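Side-chain contacts in putative oxidoreductase (Bacteroides fragilis NCTC 9343, PDB 3EOF), which binds flavin mononucleotide and probably works as a homodimeric, FMN-dependent oxidoreductase of the nitroreductase family: residues Asn26-Thr31 against Ala124-Cys129; Leu112-Phe117 against Pro153-Thr158; Asn211-Leu216 against Thr221-Thr226; Thr134-Gln139 against Lys228-Met233. All blocks are in the same frame, centred on the assembly; numbering follows the deposited sequence.

Interaction 1 of 4, residues Asn26-Thr31 against Ala124-Cys129. With FMN (flavin mononucleotide), chain C.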
loop_
_atom_site.group_PDB
_atom_site.type_symbol
_atom_site.label_atom_id
_atom_site.label_comp_id
_atom_site.label_asym_id
_atom_site.label_seq_id
_atom_site.Cartn_x
_atom_site.Cartn_y
_atom_site.Cartn_z
ATOM N N ASN A 26 12.711 -16.150 3.569
ATOM C CA ASN A 26 12.101 -16.577 2.325
ATOM C C ASN A 26 10.704 -17.111 2.506
ATOM O O ASN A 26 9.880 -16.932 1.631
ATOM C CB ASN A 26 12.956 -17.622 1.622
ATOM C CG ASN A 26 14.269 -17.064 1.075
ATOM O OD1 ASN A 26 14.412 -15.864 0.783
ATOM N ND2 ASN A 26 15.236 -17.952 0.927
ATOM N N ASP A 27 10.427 -17.762 3.633
ATOM C CA ASP A 27 9.083 -18.310 3.882
ATOM C C ASP A 27 8.084 -17.158 4.099
ATOM O O ASP A 27 7.005 -17.172 3.549
ATOM C CB ASP A 27 9.098 -19.264 5.064
ATOM C CG ASP A 27 7.880 -20.212 5.103
ATOM O OD1 ASP A 27 7.213 -20.441 4.063
ATOM O OD2 ASP A 27 7.617 -20.764 6.200
ATOM N N LEU A 28 8.480 -16.164 4.892
ATOM C CA LEU A 28 7.687 -14.968 5.134
ATOM C C LEU A 28 7.440 -14.230 3.827
ATOM O O LEU A 28 6.330 -13.883 3.546
ATOM C CB LEU A 28 8.406 -14.025 6.119
ATOM C CG LEU A 28 8.532 -14.512 7.567
ATOM C CD1 LEU A 28 9.464 -13.555 8.343
ATOM C CD2 LEU A 28 7.167 -14.625 8.184
ATOM N N LEU A 29 8.484 -13.991 3.034
ATOM C CA LEU A 29 8.329 -13.337 1.737
ATOM C C LEU A 29 7.444 -14.176 0.793
ATOM O O LEU A 29 6.468 -13.658 0.277
ATOM C CB LEU A 29 9.687 -12.990 1.127
ATOM C CG LEU A 29 10.491 -11.861 1.795
ATOM C CD1 LEU A 29 11.929 -11.961 1.437
ATOM C CD2 LEU A 29 9.932 -10.478 1.452
ATOM N N GLU A 30 7.696 -15.476 0.650
ATOM C CA GLU A 30 6.898 -16.285 -0.239
ATOM C C GLU A 30 5.423 -16.181 0.123
ATOM O O GLU A 30 4.567 -16.086 -0.761
ATOM C CB GLU A 30 7.337 -17.747 -0.222
ATOM C CG GLU A 30 6.631 -18.583 -1.271
ATOM C CD GLU A 30 7.071 -20.030 -1.305
ATOM O OE1 GLU A 30 7.938 -20.448 -0.511
ATOM O OE2 GLU A 30 6.554 -20.748 -2.163
ATOM N N THR A 31 5.126 -16.209 1.421
ATOM C CA THR A 31 3.752 -16.078 1.914
ATOM C C THR A 31 3.259 -14.652 1.678
ATOM O O THR A 31 2.153 -14.442 1.231
ATOM C CB THR A 31 3.598 -16.500 3.403
ATOM O OG1 THR A 31 4.160 -17.808 3.630
ATOM C CG2 THR A 31 2.139 -16.547 3.783
ATOM N N ALA A 124 5.606 -13.924 13.446
ATOM C CA ALA A 124 6.772 -14.786 13.657
ATOM C C ALA A 124 7.698 -14.261 14.781
ATOM O O ALA A 124 8.760 -14.815 15.019
ATOM C CB ALA A 124 7.565 -14.957 12.362
ATOM N N GLY A 125 7.309 -13.222 15.496
ATOM C CA GLY A 125 8.134 -12.760 16.615
ATOM C C GLY A 125 9.183 -11.727 16.221
ATOM O O GLY A 125 10.007 -11.343 17.020
ATOM N N LEU A 126 9.166 -11.272 14.985
ATOM C CA LEU A 126 10.135 -10.237 14.574
ATOM C C LEU A 126 9.567 -8.819 14.779
ATOM O O LEU A 126 8.386 -8.624 15.049
ATOM C CB LEU A 126 10.530 -10.449 13.126
ATOM C CG LEU A 126 11.200 -11.760 12.714
ATOM C CD1 LEU A 126 11.009 -12.059 11.207
ATOM C CD2 LEU A 126 12.663 -11.787 13.077
ATOM N N GLY A 127 10.443 -7.821 14.713
ATOM C CA GLY A 127 10.029 -6.440 14.818
ATOM C C GLY A 127 10.429 -5.797 13.500
ATOM O O GLY A 127 11.452 -6.106 12.919
ATOM N N ILE A 128 9.596 -4.904 13.024
ATOM C CA ILE A 128 9.811 -4.228 11.774
ATOM C C ILE A 128 9.659 -2.705 11.982
ATOM O O ILE A 128 9.105 -2.231 12.963
ATOM C CB ILE A 128 8.801 -4.725 10.685
ATOM C CG1 ILE A 128 7.367 -4.294 11.014
ATOM C CG2 ILE A 128 8.852 -6.304 10.505
ATOM C CD1 ILE A 128 6.963 -2.875 10.604
ATOM N N CYS A 129 10.154 -1.970 11.005
ATOM C CA CYS A 129 10.055 -0.529 10.950
ATOM C C CYS A 129 10.103 -0.149 9.482
ATOM O O CYS A 129 10.974 -0.604 8.741
ATOM C CB CYS A 129 11.207 0.144 11.677
ATOM S SG CYS A 129 11.047 1.923 11.717
HETATM N N1 FMN C . 9.635 5.179 11.602
HETATM C C2 FMN C . 10.914 5.740 11.697
HETATM O O2 FMN C . 11.551 5.702 12.761
HETATM N N3 FMN C . 11.494 6.389 10.604
HETATM C C4 FMN C . 10.837 6.511 9.363
HETATM O O4 FMN C . 11.536 6.720 8.301
HETATM C C4A FMN C . 9.524 5.947 9.297
HETATM N N5 FMN C . 8.808 6.031 8.111
HETATM C C5A FMN C . 7.552 5.458 7.976
HETATM C C6 FMN C . 6.916 5.579 6.732
HETATM C C7 FMN C . 5.657 5.046 6.526
HETATM C C7M FMN C . 5.027 5.236 5.176
HETATM C C8 FMN C . 5.011 4.393 7.572
HETATM C C8M FMN C . 3.769 3.624 7.265
HETATM C C9 FMN C . 5.644 4.267 8.830
HETATM C C9A FMN C . 6.936 4.801 9.065
HETATM N N10 FMN C . 7.638 4.723 10.294
HETATM C C10 FMN C . 8.921 5.288 10.405
HETATM C "C1'" FMN C . 7.021 4.110 11.549
HETATM C "C2'" FMN C . 5.996 5.081 12.118
HETATM O "O2'" FMN C . 6.698 6.197 12.683
HETATM C "C3'" FMN C . 5.048 4.393 13.081
HETATM O "O3'" FMN C . 4.206 3.421 12.434
HETATM C "C4'" FMN C . 4.148 5.388 13.828
HETATM O "O4'" FMN C . 4.904 6.165 14.736
HETATM C "C5'" FMN C . 3.159 4.637 14.674
HETATM O "O5'" FMN C . 3.964 3.756 15.461
HETATM P P FMN C . 3.618 2.168 15.590
HETATM O O1P FMN C . 3.775 1.463 14.226
HETATM O O2P FMN C . 2.186 2.042 16.045
HETATM O O3P FMN C . 4.534 1.674 16.719
#
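L28 sends one methyl to each of two residues that follow helix 100-123: its CD1 meets CD1 of L126 at 3.6 Å, while its CD2 lies 4.2 Å from CB of A124. The two leucines share one conformation, each with CG beside the backbone N (chi1 -68° in L28, -60° in L126) and a nearly extended second torsion. They meet at an angle, one methyl on another. A124 offers only a methyl, which CD2 of L28 can lie against just past the helix end. There the chain turns by a Schellman motif, with G125 as the C-prime residue; its positive phi would press a beta carbon against the carbonyl before it, and the absence of one suits the turn. The turn delivers L126 to the leucine and leads into strand 127-131. Within that strand stands C129, whose SG, anti to its own backbone N (chi1 -176°), is 3.6 Å from N1 of the flavin. One turn along from L28, T31 folds its hydroxyl back on its own helix: OG1 donates to the carbonyl O of D27 at 2.9 Å, and N of T31 reaches the same oxygen from the opposite face. L28 also packs on F117 and L120 of helix 100-123. With no polar bond across it, the contact rests on dispersion and burial of methyl groups, joining helix 22-32 to the start of a flavin-lining strand.

Interaction 2 of 4, residues Leu112-Phe117 against Pro153-Thr158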
loop_
_atom_site.group_PDB
_atom_site.type_symbol
_atom_site.label_atom_id
_atom_site.label_comp_id
_atom_site.label_asym_id
_atom_site.label_seq_id
_atom_site.Cartn_x
_atom_site.Cartn_y
_atom_site.Cartn_z
ATOM N N LEU A 112 0.929 -3.784 -0.635
ATOM C CA LEU A 112 0.140 -4.941 -0.117
ATOM C C LEU A 112 1.030 -6.072 0.335
ATOM O O LEU A 112 0.809 -6.667 1.375
ATOM C CB LEU A 112 -0.824 -5.412 -1.191
ATOM C CG LEU A 112 -2.218 -4.795 -1.212
ATOM C CD1 LEU A 112 -2.369 -3.339 -0.835
ATOM C CD2 LEU A 112 -2.811 -5.053 -2.561
ATOM N N VAL A 113 2.040 -6.387 -0.477
ATOM C CA VAL A 113 3.055 -7.373 -0.095
ATOM C C VAL A 113 3.828 -6.945 1.158
ATOM O O VAL A 113 3.998 -7.721 2.100
ATOM C CB VAL A 113 4.079 -7.636 -1.258
ATOM C CG1 VAL A 113 5.257 -8.394 -0.776
ATOM C CG2 VAL A 113 3.424 -8.345 -2.391
ATOM N N ALA A 114 4.326 -5.713 1.155
ATOM C CA ALA A 114 5.124 -5.224 2.244
ATOM C C ALA A 114 4.448 -5.318 3.549
ATOM O O ALA A 114 5.054 -5.745 4.541
ATOM C CB ALA A 114 5.590 -3.771 1.979
ATOM N N GLN A 115 3.188 -4.916 3.574
ATOM C CA GLN A 115 2.398 -4.996 4.795
ATOM C C GLN A 115 1.967 -6.425 5.122
ATOM O O GLN A 115 1.839 -6.751 6.284
ATOM C CB GLN A 115 1.201 -4.079 4.709
ATOM C CG GLN A 115 0.387 -3.997 5.974
ATOM C CD GLN A 115 1.187 -3.590 7.209
ATOM O OE1 GLN A 115 2.116 -2.785 7.166
ATOM N NE2 GLN A 115 0.785 -4.128 8.318
ATOM N N THR A 116 1.778 -7.291 4.133
ATOM C CA THR A 116 1.464 -8.702 4.428
ATOM C C THR A 116 2.711 -9.268 5.086
ATOM O O THR A 116 2.640 -9.901 6.124
ATOM C CB THR A 116 1.020 -9.515 3.191
ATOM O OG1 THR A 116 -0.105 -8.875 2.574
ATOM C CG2 THR A 116 0.611 -10.912 3.595
ATOM N N PHE A 117 3.867 -8.979 4.513
ATOM C CA PHE A 117 5.133 -9.412 5.098
ATOM C C PHE A 117 5.297 -8.924 6.526
ATOM O O PHE A 117 5.566 -9.734 7.401
ATOM C CB PHE A 117 6.337 -8.932 4.275
ATOM C CG PHE A 117 7.632 -9.153 4.972
ATOM C CD1 PHE A 117 8.226 -10.402 4.975
ATOM C CD2 PHE A 117 8.236 -8.112 5.689
ATOM C CE1 PHE A 117 9.408 -10.614 5.695
ATOM C CE2 PHE A 117 9.392 -8.320 6.408
ATOM C CZ PHE A 117 9.989 -9.556 6.409
ATOM N N PRO A 153 11.729 2.183 -6.078
ATOM C CA PRO A 153 11.626 1.788 -4.681
ATOM C C PRO A 153 10.463 2.489 -4.005
ATOM O O PRO A 153 10.334 3.719 -4.089
ATOM C CB PRO A 153 12.939 2.260 -4.099
ATOM C CG PRO A 153 13.259 3.477 -4.876
ATOM C CD PRO A 153 12.846 3.145 -6.274
ATOM N N ILE A 154 9.569 1.689 -3.419
ATOM C CA ILE A 154 8.350 2.201 -2.788
ATOM C C ILE A 154 8.574 2.410 -1.302
ATOM O O ILE A 154 8.454 3.539 -0.798
ATOM C CB ILE A 154 7.122 1.267 -3.049
ATOM C CG1 ILE A 154 6.796 1.288 -4.557
ATOM C CG2 ILE A 154 5.863 1.712 -2.268
ATOM C CD1 ILE A 154 6.569 2.661 -5.140
ATOM N N THR A 155 8.849 1.337 -0.586
ATOM C CA THR A 155 9.192 1.467 0.823
ATOM C C THR A 155 10.273 0.448 1.225
ATOM O O THR A 155 10.562 -0.478 0.481
ATOM C CB THR A 155 8.011 1.380 1.760
ATOM O OG1 THR A 155 8.439 1.808 3.072
ATOM C CG2 THR A 155 7.489 -0.029 1.794
ATOM N N THR A 156 10.865 0.682 2.401
ATOM C CA THR A 156 11.929 -0.128 2.944
ATOM C C THR A 156 11.556 -0.495 4.341
ATOM O O THR A 156 11.026 0.334 5.063
ATOM C CB THR A 156 13.255 0.646 2.973
ATOM O OG1 THR A 156 13.500 1.124 1.644
ATOM C CG2 THR A 156 14.413 -0.293 3.435
ATOM N N VAL A 157 11.800 -1.754 4.695
ATOM C CA VAL A 157 11.510 -2.265 6.005
ATOM C C VAL A 157 12.745 -2.899 6.589
ATOM O O VAL A 157 13.351 -3.789 5.987
ATOM C CB VAL A 157 10.402 -3.294 5.918
ATOM C CG1 VAL A 157 10.142 -4.022 7.239
ATOM C CG2 VAL A 157 9.137 -2.626 5.409
ATOM N N THR A 158 13.110 -2.433 7.778
ATOM C CA THR A 158 14.190 -3.016 8.589
ATOM C C THR A 158 13.490 -4.073 9.471
ATOM O O THR A 158 12.428 -3.819 10.026
ATOM C CB THR A 158 14.920 -1.925 9.350
ATOM O OG1 THR A 158 14.004 -1.244 10.223
ATOM C CG2 THR A 158 15.544 -0.904 8.307
#
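A beta bulge lies beneath this helix-on-sheet contact: I154 and T155 of strand 151-160 both stand opposite F77 of the neighbouring strand. T155 and V157 both direct their beta carbons toward helix 100-123, and T156 between them points away. CB of A114 meets CG2 of T155 at 4.2 Å, an alanine in the helix allowing the close approach of backbone to sheet, where the alpha carbons of A114 and T155 come within 8.0 Å. One turn on, F117 has its ring anti to the backbone N (chi1 170°), which carries CE2 to 4.4 Å from CG1 of V157; the methyl arrives at the ring edge, near its plane. The beta-branched residues suit an extended strand, and the threonine divides its roles: CG2 faces the helix while OG1 makes a weak hydrogen bond to the carbonyl of L131. Inside the helix, T116 OG1 donates to L112 O at 2.7 Å, while a weak bond from Q115 NE2 of the second subunit also reaches OG1; L112 itself touches a flavin. F117 also packs on L29 and L75. This is the alpha-beta core of the nitroreductase fold, and since only carbon meets carbon across it, its cohesion probably comes from shape and the exclusion of water.

Interaction 3 of 4, residues Asn211-Leu216 against Thr221-Thr226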
loop_
_atom_site.group_PDB
_atom_site.type_symbol
_atom_site.label_atom_id
_atom_site.label_comp_id
_atom_site.label_asym_id
_atom_site.label_seq_id
_atom_site.Cartn_x
_atom_site.Cartn_y
_atom_site.Cartn_z
ATOM N N ASN A 211 10.769 20.793 20.460
ATOM C CA ASN A 211 10.781 21.363 19.122
ATOM C C ASN A 211 10.471 22.860 19.084
ATOM O O ASN A 211 10.395 23.439 18.020
ATOM C CB ASN A 211 9.874 20.550 18.204
ATOM C CG ASN A 211 10.560 19.322 17.671
ATOM O OD1 ASN A 211 11.483 19.440 16.863
ATOM N ND2 ASN A 211 10.109 18.137 18.090
ATOM N N GLN A 212 10.349 23.475 20.260
ATOM C CA GLN A 212 10.101 24.902 20.422
ATOM C C GLN A 212 8.772 25.360 19.838
ATOM O O GLN A 212 8.645 26.500 19.404
ATOM C CB GLN A 212 11.223 25.733 19.772
ATOM C CG GLN A 212 12.661 25.333 20.099
ATOM C CD GLN A 212 12.994 25.517 21.555
ATOM O OE1 GLN A 212 12.449 24.830 22.427
ATOM N NE2 GLN A 212 13.919 26.437 21.831
ATOM N N LYS A 213 7.770 24.494 19.872
ATOM C CA LYS A 213 6.464 24.796 19.277
ATOM C C LYS A 213 5.445 24.939 20.373
ATOM O O LYS A 213 5.743 24.662 21.528
ATOM C CB LYS A 213 6.047 23.686 18.290
ATOM C CG LYS A 213 7.001 23.522 17.101
ATOM C CD LYS A 213 7.155 24.837 16.309
ATOM C CE LYS A 213 8.252 24.754 15.250
ATOM N NZ LYS A 213 8.296 26.053 14.535
ATOM N N GLU A 214 4.251 25.384 20.010
ATOM C CA GLU A 214 3.176 25.570 20.969
ATOM C C GLU A 214 2.178 24.444 20.851
ATOM O O GLU A 214 1.605 24.011 21.842
ATOM C CB GLU A 214 2.561 26.967 20.773
ATOM C CG GLU A 214 3.601 28.053 21.187
ATOM C CD GLU A 214 3.226 29.521 20.910
ATOM O OE1 GLU A 214 2.194 29.808 20.250
ATOM O OE2 GLU A 214 4.017 30.402 21.341
ATOM N N THR A 215 2.005 23.917 19.644
ATOM C CA THR A 215 1.050 22.828 19.410
ATOM C C THR A 215 1.690 21.660 18.662
ATOM O O THR A 215 2.717 21.793 17.974
ATOM C CB THR A 215 -0.154 23.337 18.614
ATOM O OG1 THR A 215 0.237 23.555 17.274
ATOM C CG2 THR A 215 -0.685 24.652 19.180
ATOM N N LEU A 216 1.065 20.504 18.796
ATOM C CA LEU A 216 1.562 19.302 18.175
ATOM C C LEU A 216 1.657 19.406 16.623
ATOM O O LEU A 216 2.710 19.137 16.062
ATOM C CB LEU A 216 0.751 18.086 18.663
ATOM C CG LEU A 216 1.216 16.730 18.151
ATOM C CD1 LEU A 216 2.680 16.528 18.576
ATOM C CD2 LEU A 216 0.305 15.643 18.678
ATOM N N THR A 221 4.187 20.392 10.740
ATOM C CA THR A 221 4.174 21.336 9.636
ATOM C C THR A 221 5.456 22.148 9.563
ATOM O O THR A 221 5.899 22.488 8.482
ATOM C CB THR A 221 2.998 22.349 9.768
ATOM O OG1 THR A 221 3.193 23.186 10.919
ATOM C CG2 THR A 221 1.662 21.630 9.913
ATOM N N ASP A 222 6.038 22.468 10.710
ATOM C CA ASP A 222 7.245 23.298 10.735
ATOM C C ASP A 222 8.584 22.564 10.723
ATOM O O ASP A 222 9.611 23.127 10.301
ATOM C CB ASP A 222 7.201 24.233 11.945
ATOM C CG ASP A 222 5.983 25.176 11.938
ATOM O OD1 ASP A 222 5.121 25.113 11.013
ATOM O OD2 ASP A 222 5.880 25.978 12.889
ATOM N N VAL A 223 8.591 21.332 11.211
ATOM C CA VAL A 223 9.834 20.579 11.382
ATOM C C VAL A 223 9.877 19.254 10.617
ATOM O O VAL A 223 10.761 19.038 9.805
ATOM C CB VAL A 223 10.072 20.293 12.915
ATOM C CG1 VAL A 223 11.310 19.451 13.113
ATOM C CG2 VAL A 223 10.135 21.605 13.721
ATOM N N ARG A 224 8.917 18.378 10.864
ATOM C CA ARG A 224 8.946 17.028 10.298
ATOM C C ARG A 224 8.603 16.941 8.811
ATOM O O ARG A 224 9.340 16.348 8.035
ATOM C CB ARG A 224 7.989 16.080 11.055
ATOM C CG ARG A 224 8.330 15.754 12.492
ATOM C CD ARG A 224 9.451 14.721 12.687
ATOM N NE ARG A 224 9.183 13.401 12.075
ATOM C CZ ARG A 224 8.323 12.476 12.528
ATOM N NH1 ARG A 224 7.561 12.695 13.592
ATOM N NH2 ARG A 224 8.197 11.322 11.893
ATOM N N TYR A 225 7.464 17.506 8.425
ATOM C CA TYR A 225 6.976 17.337 7.079
ATOM C C TYR A 225 6.522 18.667 6.618
ATOM O O TYR A 225 5.316 18.947 6.575
ATOM C CB TYR A 225 5.819 16.337 7.068
ATOM C CG TYR A 225 6.135 14.999 7.730
ATOM C CD1 TYR A 225 7.034 14.089 7.147
ATOM C CD2 TYR A 225 5.516 14.637 8.915
ATOM C CE1 TYR A 225 7.308 12.856 7.753
ATOM C CE2 TYR A 225 5.782 13.421 9.521
ATOM C CZ TYR A 225 6.681 12.547 8.951
ATOM O OH TYR A 225 6.918 11.346 9.583
ATOM N N THR A 226 7.510 19.477 6.249
ATOM C CA THR A 226 7.320 20.864 5.882
ATOM C C THR A 226 6.833 21.049 4.456
ATOM O O THR A 226 7.008 20.180 3.589
ATOM C CB THR A 226 8.620 21.689 6.081
ATOM O OG1 THR A 226 9.599 21.265 5.148
ATOM C CG2 THR A 226 9.178 21.533 7.498
#
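K213 and D222 form a salt bridge between the loop that follows helix 202-209 and the last turn of helix 216-224, with NZ giving a hydrogen bond of 2.9 Å to OD2 of D222. The loop begins with a Schellman motif closing helix 202-209, in which Q212 takes the C-prime place with positive phi; helix 216-224 finishes in a wider pi-type turn at 221-224. The acceptor OD2 uses its anti lone pair, the one directed away from OD1. The lysine bends at its second torsion (chi2 -57°) and runs out straight beyond it, which brings its ammonium group across the aspartate, CE passing 3.5 Å from CB of D222. The other oxygen of the carboxylate is held by a neighbour in the helix: T221 OG1 donates to OD1 of D222 at 2.7 Å, arriving from well above the carboxylate plane. With both oxygens engaged, rotation of the carboxylate is probably restrained, and the positive lysine should favour its charged form. The long aliphatic part of K213 suits its place, since it can pack while the ammonium group reaches D222. CE of K213 lies 4.0 Å from CG2 of V223, and its chain also rests on Q218 and V219. N211 meets V223 at a slant. Its ND2 is hydrogen-bonded to the carbonyl of F207, which anchors the amide to the preceding helix. T215 OG1 reaches the carbonyl of R91 of the second subunit, so the loop also takes part in the dimer interface. With CG1 of V223 anti to the backbone N (chi1 177°), that methyl sits 3.8 Å from OD1 of N211.

Interaction 4 of 4, residues Thr134-Gln139 against Lys228-Met233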
loop_
_atom_site.group_PDB
_atom_site.type_symbol
_atom_site.label_atom_id
_atom_site.label_comp_id
_atom_site.label_asym_id
_atom_site.label_seq_id
_atom_site.Cartn_x
_atom_site.Cartn_y
_atom_site.Cartn_z
ATOM N N THR A 134 12.519 6.292 1.848
ATOM C CA THR A 134 12.623 5.664 0.529
ATOM C C THR A 134 12.156 6.554 -0.598
ATOM O O THR A 134 12.715 6.494 -1.674
ATOM C CB THR A 134 11.771 4.358 0.471
ATOM O OG1 THR A 134 12.166 3.504 1.524
ATOM C CG2 THR A 134 11.990 3.621 -0.781
ATOM N N THR A 135 11.076 7.313 -0.355
ATOM C CA THR A 135 10.494 8.225 -1.320
ATOM C C THR A 135 11.115 9.637 -1.192
ATOM O O THR A 135 10.818 10.524 -1.977
ATOM C CB THR A 135 8.964 8.180 -1.243
ATOM O OG1 THR A 135 8.548 8.206 0.123
ATOM C CG2 THR A 135 8.444 6.883 -1.855
ATOM N N TYR A 136 11.982 9.858 -0.209
ATOM C CA TYR A 136 12.769 11.140 -0.175
ATOM C C TYR A 136 14.016 10.986 -1.023
ATOM O O TYR A 136 14.500 11.947 -1.665
ATOM C CB TYR A 136 13.192 11.547 1.240
ATOM C CG TYR A 136 12.056 12.089 2.050
ATOM C CD1 TYR A 136 11.068 11.231 2.537
ATOM C CD2 TYR A 136 11.939 13.454 2.294
ATOM C CE1 TYR A 136 10.007 11.704 3.256
ATOM C CE2 TYR A 136 10.870 13.953 3.009
ATOM C CZ TYR A 136 9.904 13.069 3.501
ATOM O OH TYR A 136 8.825 13.545 4.219
ATOM N N ASN A 137 14.606 9.791 -0.951
ATOM C CA ASN A 137 15.843 9.505 -1.696
ATOM C C ASN A 137 15.775 8.318 -2.624
ATOM O O ASN A 137 16.680 7.481 -2.614
ATOM C CB ASN A 137 16.972 9.291 -0.711
ATOM C CG ASN A 137 17.552 10.587 -0.193
ATOM O OD1 ASN A 137 17.805 11.525 -0.954
ATOM N ND2 ASN A 137 17.818 10.624 1.108
ATOM N N PRO A 138 14.754 8.280 -3.486
ATOM C CA PRO A 138 14.640 7.134 -4.367
ATOM C C PRO A 138 15.822 7.056 -5.326
ATOM O O PRO A 138 16.302 5.976 -5.606
ATOM C CB PRO A 138 13.294 7.377 -5.103
ATOM C CG PRO A 138 13.142 8.882 -5.088
ATOM C CD PRO A 138 13.668 9.255 -3.730
ATOM N N GLN A 139 16.330 8.167 -5.829
ATOM C CA GLN A 139 17.455 8.026 -6.738
ATOM C C GLN A 139 18.628 7.285 -6.118
ATOM O O GLN A 139 19.232 6.465 -6.774
ATOM C CB GLN A 139 17.913 9.364 -7.286
ATOM C CG GLN A 139 18.925 9.196 -8.487
ATOM C CD GLN A 139 18.310 8.444 -9.661
ATOM O OE1 GLN A 139 17.277 8.850 -10.159
ATOM N NE2 GLN A 139 18.936 7.333 -10.094
ATOM N N LYS A 228 7.851 23.312 2.240
ATOM C CA LYS A 228 9.001 23.398 1.355
ATOM C C LYS A 228 9.564 22.047 0.990
ATOM O O LYS A 228 9.758 21.780 -0.193
ATOM C CB LYS A 228 10.095 24.303 1.910
ATOM C CG LYS A 228 9.814 25.771 1.672
ATOM C CD LYS A 228 10.846 26.656 2.382
ATOM C CE LYS A 228 10.438 28.140 2.360
ATOM N NZ LYS A 228 11.367 28.960 3.189
ATOM N N ASP A 229 9.795 21.184 1.978
ATOM C CA ASP A 229 10.296 19.842 1.693
ATOM C C ASP A 229 9.349 19.030 0.878
ATOM O O ASP A 229 9.791 18.352 -0.035
ATOM C CB ASP A 229 10.655 19.078 2.957
ATOM C CG ASP A 229 11.834 19.698 3.662
ATOM O OD1 ASP A 229 12.427 20.657 3.098
ATOM O OD2 ASP A 229 12.161 19.252 4.771
ATOM N N ASN A 230 8.065 19.079 1.227
ATOM C CA ASN A 230 7.022 18.334 0.528
ATOM C C ASN A 230 6.932 18.668 -0.963
ATOM O O ASN A 230 6.727 17.787 -1.798
ATOM C CB ASN A 230 5.668 18.565 1.201
ATOM C CG ASN A 230 5.564 17.867 2.559
ATOM O OD1 ASN A 230 6.289 16.910 2.838
ATOM N ND2 ASN A 230 4.680 18.360 3.408
ATOM N N GLU A 231 7.055 19.951 -1.271
ATOM C CA GLU A 231 7.020 20.437 -2.628
ATOM C C GLU A 231 8.278 20.006 -3.392
ATOM O O GLU A 231 8.189 19.543 -4.530
ATOM C CB GLU A 231 6.838 21.948 -2.594
ATOM C CG GLU A 231 5.421 22.289 -2.147
ATOM C CD GLU A 231 5.198 23.741 -1.890
ATOM O OE1 GLU A 231 6.143 24.556 -2.111
ATOM O OE2 GLU A 231 4.062 24.041 -1.435
ATOM N N PHE A 232 9.439 20.162 -2.760
ATOM C CA PHE A 232 10.688 19.746 -3.346
ATOM C C PHE A 232 10.647 18.247 -3.662
ATOM O O PHE A 232 11.058 17.814 -4.741
ATOM C CB PHE A 232 11.842 19.997 -2.395
ATOM C CG PHE A 232 13.201 19.636 -2.974
ATOM C CD1 PHE A 232 13.704 18.350 -2.861
ATOM C CD2 PHE A 232 13.971 20.595 -3.613
ATOM C CE1 PHE A 232 14.924 18.031 -3.379
ATOM C CE2 PHE A 232 15.202 20.266 -4.110
ATOM C CZ PHE A 232 15.671 18.983 -3.989
HETATM N N MSE A 233 10.201 17.480 -2.695
HETATM C CA MSE A 233 10.068 16.026 -2.828
HETATM C C MSE A 233 9.061 15.578 -3.863
HETATM O O MSE A 233 9.171 14.476 -4.433
HETATM C CB MSE A 233 9.697 15.368 -1.503
HETATM C CG MSE A 233 10.778 15.206 -0.421
HETATM SE SE MSE A 233 12.614 15.076 -1.008
HETATM C CE MSE A 233 13.289 16.768 -0.119
HETATM O O HOH W 1 10.967 12.572 -3.616
HETATM O O HOH W 2 8.805 16.532 3.989
#
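Y136 overlaps the selenomethionine M233, its CD2 lying 3.4 Å from CG of that residue, and the two side chains cross at about a right angle. M233 bends at both its second and third torsions (chi2 -27°, chi3 117°), which keeps the selenium beside the tyrosine. SE, standing in for the sulfur of methionine, lies 4.8 Å from the ring centroid and 57° off the ring normal, a Met-aromatic contact; it also comes 3.7 Å from the carbonyl O of Y136. The long, flexible side chain of methionine suits this place because it can fold along an aromatic ring. The contact fastens the turn leading into helix 138-145, within the nitroreductase domain, to helix 227-243 near the C terminus. Two waters bridge the segments. One donates to the carbonyl O of T135 at 2.6 Å and to that of M233, linking two backbones that do not bond directly. The other lies in the plane of the Y136 ring at its edge, 3.0 Å from OH, and donates to OD1 of N230 at 2.8 Å. The phenol and the amide, too far apart to bond, are thus joined through one molecule. N230 is gripped from its other end as well, ND2 donating to the carbonyl of G96 of the second subunit. M101 of that subunit packs against both Y136 and M233, and the Y136 side chain lies about 7 Å from a bound FMN at the nearest atoms.

In the fold
From the N terminus, interaction 1 closes the first and longest loop, bringing helix 22-32 to the end of helix 100-123. Interaction 2 opens inside that loop, at 112-117, and closes beyond it on strand 151-160, so the two cross; they touch where helices 22-32 and 100-123 pack and where strands 127-131 and 151-160 pair. Interaction 4 opens at 134-139, before interaction 2 has closed, and crosses it too, with T134 bonded to T156. Its long loop runs to helix 227-243 and contains the short one of interaction 3, which joins the turn after helix 202-209 to helix 216-224. All four contacts also reach the second subunit.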